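PDB 3TCV: GCN5-related N-acetyltransferase from Brucella melitensis biovar Abortus 2308, which probably transfers an acetyl group from acetyl-coenzyme A to an amine, as other GCN5-related N-acetyltransferases do, possibly the N-terminal amine of proteins beginning with serine or alanine. Local coordinates for residues Y43-P48 against I104-G109; E47-Q52 against K91-D96; F182-E187 against F206-S211. One frame throughout, in Å; residues are numbered along the deposited sequence. Where two conformers were deposited one is given.

Interaction 1 of 3, residues Y43-P48 against I104-G109; sequences YVRLEP and IDKASG
The guanidinium of R45 has I104 CG2 over one face, 3.8 Å from NH2, and E47 OE2 at its edge, in plane. That edge bond is a salt bridge: R45 NE reaches E47 OE2 at 2.7 Å and nearly straight (172°), and NH2 adds a weak second bond to the same oxygen. With CG anti to the backbone N (chi1 -177°), the bend at chi3 brings the guanidinium to E47, two residues on along the same strand face. I104 CD1 presses on the E47 carboxylate, 3.3 Å from CD, so one isoleucine packs against both members of the ion pair. In the backbone, R45 and I104 form an antiparallel hydrogen-bonded pair, with I104 N to R45 O at 2.7 Å. Past the last bridge pair, V44 with D105, K106 N bonds Y43 O at 3.0 Å, and a water ties that oxygen to D105 OD1 and A107 N. D105 OD2 takes both OG and N of S108, an Asx motif that shapes the turn toward strand 110-121. K106 NZ leaves for E40 and G41 O. Strand 44-48 runs antiparallel between strands 39-40 and 99-105, V44 and L46 on its other face packing against L150 of helix 142-158.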
loop_
_atom_site.group_PDB
_atom_site.type_symbol
_atom_site.label_atom_id
_atom_site.label_comp_id
_atom_site.label_asym_id
_atom_site.label_seq_id
_atom_site.Cartn_x
_atom_site.Cartn_y
_atom_site.Cartn_z
ATOM N N TYR B 43 -5.682 23.527 21.772
ATOM C CA TYR B 43 -4.402 23.173 22.415
ATOM C C TYR B 43 -3.204 23.290 21.466
ATOM O O TYR B 43 -2.086 23.500 21.903
ATOM C CB TYR B 43 -4.483 21.739 22.975
ATOM C CG TYR B 43 -5.695 21.515 23.853
ATOM C CD1 TYR B 43 -5.745 22.020 25.145
ATOM C CD2 TYR B 43 -6.802 20.802 23.395
ATOM C CE1 TYR B 43 -6.851 21.828 25.950
ATOM C CE2 TYR B 43 -7.918 20.622 24.195
ATOM C CZ TYR B 43 -7.933 21.123 25.482
ATOM O OH TYR B 43 -9.042 20.963 26.309
ATOM N N VAL B 44 -3.453 23.170 20.167
ATOM C CA VAL B 44 -2.404 23.006 19.164
ATOM C C VAL B 44 -2.721 23.839 17.918
ATOM O O VAL B 44 -3.891 24.125 17.626
ATOM C CB VAL B 44 -2.320 21.513 18.777
ATOM C CG1 VAL B 44 -3.372 21.172 17.714
ATOM C CG2 VAL B 44 -0.921 21.138 18.342
ATOM N N ARG B 45 -1.670 24.229 17.202
ATOM C CA ARG B 45 -1.782 24.837 15.893
ATOM C C ARG B 45 -0.914 24.040 14.913
ATOM O O ARG B 45 0.202 23.647 15.256
ATOM C CB ARG B 45 -1.319 26.289 15.953
ATOM C CG ARG B 45 -1.468 27.037 14.647
ATOM C CD ARG B 45 -1.392 28.543 14.871
ATOM N NE ARG B 45 -0.028 28.991 15.104
ATOM C CZ ARG B 45 0.492 29.352 16.284
ATOM N NH1 ARG B 45 -0.237 29.346 17.404
ATOM N NH2 ARG B 45 1.770 29.755 16.342
ATOM N N LEU B 46 -1.439 23.804 13.709
ATOM C CA LEU B 46 -0.698 23.144 12.644
ATOM C C LEU B 46 -0.393 24.177 11.583
ATOM O O LEU B 46 -1.304 24.817 11.079
ATOM C CB LEU B 46 -1.511 21.988 12.029
ATOM C CG LEU B 46 -2.084 20.943 12.992
ATOM C CD1 LEU B 46 -2.811 19.802 12.272
ATOM C CD2 LEU B 46 -0.952 20.420 13.868
ATOM N N GLU B 47 0.891 24.341 11.253
ATOM C CA GLU B 47 1.340 25.225 10.185
ATOM C C GLU B 47 2.112 24.440 9.121
ATOM O O GLU B 47 2.928 23.565 9.452
ATOM C CB GLU B 47 2.233 26.319 10.773
ATOM C CG GLU B 47 1.464 27.289 11.658
ATOM C CD GLU B 47 2.335 28.366 12.266
ATOM O OE1 GLU B 47 3.539 28.428 11.966
ATOM O OE2 GLU B 47 1.804 29.149 13.068
ATOM N N PRO B 48 1.875 24.752 7.834
ATOM C CA PRO B 48 2.657 24.104 6.790
ATOM C C PRO B 48 4.149 24.236 7.089
ATOM O O PRO B 48 4.613 25.335 7.414
ATOM C CB PRO B 48 2.268 24.892 5.534
ATOM C CG PRO B 48 0.868 25.308 5.822
ATOM C CD PRO B 48 0.887 25.684 7.271
ATOM N N ILE B 104 2.481 23.009 16.588
ATOM C CA ILE B 104 2.822 24.053 17.555
ATOM C C ILE B 104 2.002 23.917 18.837
ATOM O O ILE B 104 0.787 23.939 18.814
ATOM C CB ILE B 104 2.621 25.462 16.956
ATOM C CG1 ILE B 104 3.645 25.723 15.836
ATOM C CG2 ILE B 104 2.815 26.531 18.022
ATOM C CD1 ILE B 104 3.066 25.998 14.466
ATOM N N ASP B 105 2.680 23.773 19.959
ATOM C CA ASP B 105 2.013 23.709 21.250
ATOM C C ASP B 105 1.590 25.121 21.637
ATOM O O ASP B 105 2.443 26.001 21.829
ATOM C CB ASP B 105 2.970 23.145 22.302
ATOM C CG ASP B 105 2.409 23.216 23.713
ATOM O OD1 ASP B 105 1.329 22.628 23.954
ATOM O OD2 ASP B 105 3.065 23.846 24.575
ATOM N N LYS B 106 0.282 25.339 21.747
ATOM C CA LYS B 106 -0.225 26.702 21.934
ATOM C C LYS B 106 0.142 27.258 23.296
ATOM O O LYS B 106 0.438 28.443 23.407
ATOM C CB LYS B 106 -1.726 26.780 21.716
ATOM C CG LYS B 106 -2.101 26.753 20.240
ATOM C CD LYS B 106 -3.600 26.800 20.019
ATOM C CE LYS B 106 -4.203 28.066 20.598
ATOM N NZ LYS B 106 -5.579 28.268 20.105
ATOM N N ALA B 107 0.152 26.403 24.317
ATOM C CA ALA B 107 0.470 26.842 25.681
ATOM C C ALA B 107 1.844 27.512 25.755
ATOM O O ALA B 107 1.987 28.550 26.396
ATOM C CB ALA B 107 0.393 25.666 26.655
ATOM N N SER B 108 2.845 26.925 25.097
ATOM C CA SER B 108 4.200 27.482 25.059
ATOM C C SER B 108 4.473 28.366 23.854
ATOM O O SER B 108 5.435 29.139 23.845
ATOM C CB SER B 108 5.220 26.352 25.081
ATOM O OG SER B 108 5.060 25.505 23.956
ATOM N N GLY B 109 3.641 28.256 22.825
ATOM C CA GLY B 109 3.920 28.883 21.538
ATOM C C GLY B 109 5.042 28.249 20.720
ATOM O O GLY B 109 5.380 28.767 19.660
HETATM O O HOH W 1 -1.007 23.688 24.374
#

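Interaction 2 of 3, residues E47-Q52 against K91-D96; sequences EPLNAQ and KASKSD
L49 and S93 meet where the chain leaves strand 44-48 and passes the last turn of helix 82-94. The leucine points at the helix, its CG anti to the backbone N (chi1 -176°), which carries the branch between two helix side chains: CD2 rests on A92 CB at 3.6 Å, and CG lies 3.5 Å from S93 OG. S93 turns OG beside its own backbone N (chi1 -60°), back along the helix to the carbonyl of L89, where it is hydrogen-bonded. S93 OG therefore lies beside segment 47-52, with A51 CB 4.0 Å away. A51 N stands 3.3 Å from the same OG, but at a poor angle. S93 CB touches L49 O at 3.5 Å. F100 of strand 99-105 packs on both L49 and A92, and N50 caps helix 51-61 through K53 N. No direct hydrogen bond joins the two segments; a water donates to L49 O at 2.7 Å and weakly to S93 O, bridging their backbones. The contact thus rests on van der Waals packing of L49 on A92 and S93 and of A51 on S93, with the serine hydroxyl satisfied within its own helix and polar linkage left to water.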
loop_
_atom_site.group_PDB
_atom_site.type_symbol
_atom_site.label_atom_id
_atom_site.label_comp_id
_atom_site.label_asym_id
_atom_site.label_seq_id
_atom_site.Cartn_x
_atom_site.Cartn_y
_atom_site.Cartn_z
ATOM N N GLU B 47 0.891 24.341 11.253
ATOM C CA GLU B 47 1.340 25.225 10.185
ATOM C C GLU B 47 2.112 24.440 9.121
ATOM O O GLU B 47 2.928 23.565 9.452
ATOM C CB GLU B 47 2.233 26.319 10.773
ATOM C CG GLU B 47 1.464 27.289 11.658
ATOM C CD GLU B 47 2.335 28.366 12.266
ATOM O OE1 GLU B 47 3.539 28.428 11.966
ATOM O OE2 GLU B 47 1.804 29.149 13.068
ATOM N N PRO B 48 1.875 24.752 7.834
ATOM C CA PRO B 48 2.657 24.104 6.790
ATOM C C PRO B 48 4.149 24.236 7.089
ATOM O O PRO B 48 4.613 25.335 7.414
ATOM C CB PRO B 48 2.268 24.892 5.534
ATOM C CG PRO B 48 0.868 25.308 5.822
ATOM C CD PRO B 48 0.887 25.684 7.271
ATOM N N LEU B 49 4.884 23.134 7.024
ATOM C CA LEU B 49 6.266 23.160 7.513
ATOM C C LEU B 49 7.078 24.160 6.670
ATOM O O LEU B 49 7.022 24.119 5.450
ATOM C CB LEU B 49 6.900 21.772 7.474
ATOM C CG LEU B 49 8.305 21.612 8.039
ATOM C CD1 LEU B 49 8.319 22.000 9.493
ATOM C CD2 LEU B 49 8.813 20.177 7.842
ATOM N N ASN B 50 7.806 25.034 7.355
ATOM C CA ASN B 50 8.654 26.072 6.731
ATOM C C ASN B 50 9.999 26.132 7.458
ATOM O O ASN B 50 10.056 26.328 8.674
ATOM C CB ASN B 50 7.931 27.427 6.756
ATOM C CG ASN B 50 8.789 28.573 6.228
ATOM O OD1 ASN B 50 9.582 29.135 6.960
ATOM N ND2 ASN B 50 8.615 28.925 4.951
ATOM N N ALA B 51 11.078 25.968 6.694
ATOM C CA ALA B 51 12.404 25.843 7.253
ATOM C C ALA B 51 12.805 27.047 8.095
ATOM O O ALA B 51 13.292 26.877 9.208
ATOM C CB ALA B 51 13.425 25.595 6.149
ATOM N N GLN B 52 12.593 28.252 7.565
ATOM C CA GLN B 52 12.986 29.491 8.250
ATOM C C GLN B 52 12.132 29.732 9.494
ATOM O O GLN B 52 12.652 30.092 10.541
ATOM C CB GLN B 52 12.914 30.696 7.289
ATOM N N LYS B 91 13.974 19.533 2.538
ATOM C CA LYS B 91 13.246 18.572 1.702
ATOM C C LYS B 91 11.807 18.414 2.205
ATOM O O LYS B 91 10.849 18.459 1.416
ATOM C CB LYS B 91 13.951 17.234 1.701
ATOM C CG LYS B 91 13.329 16.219 0.778
ATOM C CD LYS B 91 14.058 14.891 0.906
ATOM C CE LYS B 91 13.561 13.901 -0.139
ATOM N NZ LYS B 91 13.881 12.522 0.308
ATOM N N ALA B 92 11.660 18.264 3.516
ATOM C CA ALA B 92 10.332 18.106 4.139
ATOM C C ALA B 92 9.438 19.335 3.922
ATOM O O ALA B 92 8.244 19.184 3.657
ATOM C CB ALA B 92 10.447 17.798 5.633
ATOM N N SER B 93 10.014 20.533 4.042
ATOM C CA SER B 93 9.253 21.783 3.848
ATOM C C SER B 93 8.732 21.949 2.407
ATOM O O SER B 93 7.605 22.445 2.187
ATOM C CB SER B 93 10.114 22.987 4.251
ATOM O OG SER B 93 10.497 22.911 5.622
ATOM N N LYS B 94 9.543 21.519 1.438
ATOM C CA LYS B 94 9.213 21.607 0.008
ATOM C C LYS B 94 8.341 20.437 -0.496
ATOM O O LYS B 94 7.660 20.579 -1.509
ATOM C CB LYS B 94 10.503 21.713 -0.829
ATOM N N SER B 95 8.372 19.294 0.196
ATOM C CA SER B 95 7.665 18.073 -0.233
ATOM C C SER B 95 6.151 18.272 -0.391
ATOM O O SER B 95 5.517 18.930 0.441
ATOM C CB SER B 95 7.891 16.966 0.805
ATOM O OG SER B 95 7.345 15.729 0.402
ATOM N N ASP B 96 5.558 17.693 -1.434
ATOM C CA ASP B 96 4.090 17.725 -1.559
ATOM C C ASP B 96 3.462 16.408 -1.089
ATOM O O ASP B 96 2.271 16.358 -0.785
ATOM C CB ASP B 96 3.645 18.052 -2.992
ATOM C CG ASP B 96 3.937 19.498 -3.391
ATOM O OD1 ASP B 96 3.897 19.759 -4.605
ATOM O OD2 ASP B 96 4.195 20.364 -2.522
HETATM O O HOH W 2 5.030 24.007 3.638
#

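Interaction 3 of 3, residues F182-E187 against F206-S211; sequences FGFRFE and FSVLDS
S207 OG donates to E187 OE2 at 2.7 Å, and the same carboxylate oxygen also takes a salt bridge from NE of R191 of the second subunit. NH2 of that R191 bonds S207 OG as well, so the arginine holds both partners. The serine comes from above the carboxylate plane, 72° out of it. Its OG sits between the backbone N and the carbonyl carbon (chi1 73°), a torsion that raises it toward the glutamate, whose chain is extended beyond CG. The other oxygen, E187 OE1, is salt-bridged to R163, so the carboxylate is held at both ends, which would favour its charged form.

R185 and S207 make an antiparallel hydrogen-bonded pair: R185 N meets S207 O at 2.8 Å and almost straight, and S207 N returns to R185 O at 3.0 Å. The next pair, F186 with F206, is non-hydrogen-bonded, and here the rings meet edge-to-face. The F186 edge is turned to the face of F206, with centroids 5.7 Å apart and planes at 72°. Just before R185, F184 offers a face to V208, whose CG2 lies 4.0 Å from the ring centroid in a CH-pi contact, offset toward the rim. F184 CB also packs on F206 CB at 3.5 Å.

G183 ends helix 173-182 in a Schellman motif, whose positive phi turns the chain into strand 185-196. The hairpin of strands 185-196 and 199-209 forms one margin of the sheet within this chain. Strand 199-209 is flanked on its other side by strand 163-169, whose Y164 and W166 meet the F184 ring. F206 lies against helix 173-182, V208 against F156 of helix 142-158, and the reach of R191 to E187 and S207 places the contact at the subunit interface.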
loop_
_atom_site.group_PDB
_atom_site.type_symbol
_atom_site.label_atom_id
_atom_site.label_comp_id
_atom_site.label_asym_id
_atom_site.label_seq_id
_atom_site.Cartn_x
_atom_site.Cartn_y
_atom_site.Cartn_z
ATOM N N PHE B 182 -7.205 6.181 19.001
ATOM C CA PHE B 182 -7.713 7.206 18.109
ATOM C C PHE B 182 -8.961 6.736 17.341
ATOM O O PHE B 182 -9.626 7.540 16.681
ATOM C CB PHE B 182 -6.625 7.657 17.121
ATOM C CG PHE B 182 -5.601 8.623 17.683
ATOM C CD1 PHE B 182 -5.950 9.649 18.541
ATOM C CD2 PHE B 182 -4.262 8.523 17.303
ATOM C CE1 PHE B 182 -5.002 10.551 19.001
ATOM C CE2 PHE B 182 -3.297 9.415 17.798
ATOM C CZ PHE B 182 -3.668 10.428 18.653
ATOM N N GLY B 183 -9.250 5.430 17.390
ATOM C CA GLY B 183 -10.425 4.847 16.755
ATOM C C GLY B 183 -10.180 4.220 15.384
ATOM O O GLY B 183 -11.137 3.808 14.728
ATOM N N PHE B 184 -8.916 4.130 14.945
ATOM C CA PHE B 184 -8.582 3.420 13.686
ATOM C C PHE B 184 -8.851 1.949 13.926
ATOM O O PHE B 184 -8.580 1.440 15.029
ATOM C CB PHE B 184 -7.122 3.608 13.264
ATOM C CG PHE B 184 -6.743 5.005 12.856
ATOM C CD1 PHE B 184 -6.728 5.373 11.507
ATOM C CD2 PHE B 184 -6.359 5.956 13.796
ATOM C CE1 PHE B 184 -6.335 6.652 11.115
ATOM C CE2 PHE B 184 -5.992 7.226 13.408
ATOM C CZ PHE B 184 -5.979 7.594 12.074
ATOM N N ARG B 185 -9.334 1.248 12.900
ATOM C CA ARG B 185 -9.622 -0.174 12.997
ATOM C C ARG B 185 -8.518 -0.969 12.318
ATOM O O ARG B 185 -8.163 -0.679 11.204
ATOM C CB ARG B 185 -10.951 -0.455 12.297
ATOM C CG ARG B 185 -11.462 -1.875 12.401
ATOM C CD ARG B 185 -12.787 -2.023 11.675
ATOM N NE ARG B 185 -13.804 -1.174 12.271
ATOM C CZ ARG B 185 -14.642 -1.525 13.251
ATOM N NH1 ARG B 185 -15.522 -0.637 13.710
ATOM N NH2 ARG B 185 -14.635 -2.743 13.760
ATOM N N PHE B 186 -7.975 -1.974 12.992
ATOM C CA PHE B 186 -6.974 -2.814 12.425
ATOM C C PHE B 186 -7.518 -3.548 11.208
ATOM O O PHE B 186 -8.631 -4.066 11.244
ATOM C CB PHE B 186 -6.524 -3.830 13.467
ATOM C CG PHE B 186 -5.525 -4.820 12.962
ATOM C CD1 PHE B 186 -4.161 -4.513 12.922
ATOM C CD2 PHE B 186 -5.932 -6.086 12.610
ATOM C CE1 PHE B 186 -3.243 -5.437 12.463
ATOM C CE2 PHE B 186 -5.020 -7.016 12.147
ATOM C CZ PHE B 186 -3.679 -6.701 12.103
ATOM N N GLU B 187 -6.688 -3.606 10.169
ATOM C CA GLU B 187 -6.957 -4.355 8.944
ATOM C C GLU B 187 -6.025 -5.530 8.709
ATOM O O GLU B 187 -6.460 -6.573 8.199
ATOM C CB GLU B 187 -6.930 -3.388 7.751
ATOM C CG GLU B 187 -8.118 -2.462 7.783
ATOM C CD GLU B 187 -8.180 -1.497 6.626
ATOM O OE1 GLU B 187 -7.118 -1.163 6.062
ATOM O OE2 GLU B 187 -9.298 -1.056 6.303
ATOM N N PHE B 206 -4.211 0.198 9.695
ATOM C CA PHE B 206 -5.464 0.531 10.344
ATOM C C PHE B 206 -6.131 1.620 9.520
ATOM O O PHE B 206 -5.453 2.402 8.849
ATOM C CB PHE B 206 -5.258 1.096 11.753
ATOM C CG PHE B 206 -4.320 0.326 12.657
ATOM C CD1 PHE B 206 -4.812 -0.416 13.718
ATOM C CD2 PHE B 206 -2.939 0.458 12.525
ATOM C CE1 PHE B 206 -3.950 -1.083 14.584
ATOM C CE2 PHE B 206 -2.080 -0.225 13.362
ATOM C CZ PHE B 206 -2.583 -0.995 14.393
ATOM N N SER B 207 -7.448 1.733 9.646
ATOM C CA SER B 207 -8.184 2.740 8.910
ATOM C C SER B 207 -9.412 3.250 9.636
ATOM O O SER B 207 -10.016 2.549 10.475
ATOM C CB SER B 207 -8.603 2.229 7.552
ATOM O OG SER B 207 -9.652 1.272 7.614
ATOM N N VAL B 208 -9.765 4.478 9.292
ATOM C CA VAL B 208 -11.052 5.073 9.636
ATOM C C VAL B 208 -11.764 5.324 8.292
ATOM O O VAL B 208 -11.194 5.942 7.393
ATOM C CB VAL B 208 -10.921 6.382 10.437
ATOM C CG1 VAL B 208 -12.274 7.043 10.641
ATOM C CG2 VAL B 208 -10.311 6.104 11.804
ATOM N N LEU B 209 -12.985 4.816 8.170
ATOM C CA LEU B 209 -13.846 5.061 7.002
ATOM C C LEU B 209 -14.721 6.285 7.190
ATOM O O LEU B 209 -15.037 6.677 8.318
ATOM C CB LEU B 209 -14.760 3.858 6.746
ATOM C CG LEU B 209 -14.087 2.506 6.529
ATOM C CD1 LEU B 209 -15.183 1.507 6.123
ATOM C CD2 LEU B 209 -12.956 2.603 5.517
ATOM N N ASP B 210 -15.131 6.891 6.084
ATOM C CA ASP B 210 -16.054 8.030 6.151
ATOM C C ASP B 210 -17.315 7.722 6.986
ATOM O O ASP B 210 -17.814 8.573 7.733
ATOM C CB ASP B 210 -16.383 8.570 4.749
ATOM C CG ASP B 210 -16.909 7.506 3.780
ATOM O OD1 ASP B 210 -17.097 6.324 4.151
ATOM O OD2 ASP B 210 -17.163 7.896 2.614
ATOM N N SER B 211 -17.800 6.487 6.916
ATOM C CA SER B 211 -18.985 6.080 7.696
ATOM C C SER B 211 -18.732 5.990 9.213
ATOM O O SER B 211 -19.684 6.019 10.010
ATOM C CB SER B 211 -19.512 4.742 7.181
ATOM O OG SER B 211 -18.530 3.730 7.290
#

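From the N terminus, strand 44-48 opens both interaction 1 and interaction 2, which share E47 and P48. Interaction 2 starts slightly later but closes first, at the end of helix 82-94; interaction 1 closes at the end of the following strand 99-105, so the loop of interaction 2 lies within that of interaction 1, and the helical region 51-94 is folded back beside the first strands. Interaction 3 comes afterwards in series and joins the open end of the hairpin of strands 185-196 and 199-209. Its centre lies about 26 Å from that of interaction 1 and 28 Å from that of interaction 2, across the chain's centre, so the contacts tie down opposite parts of one mixed GNAT sheet.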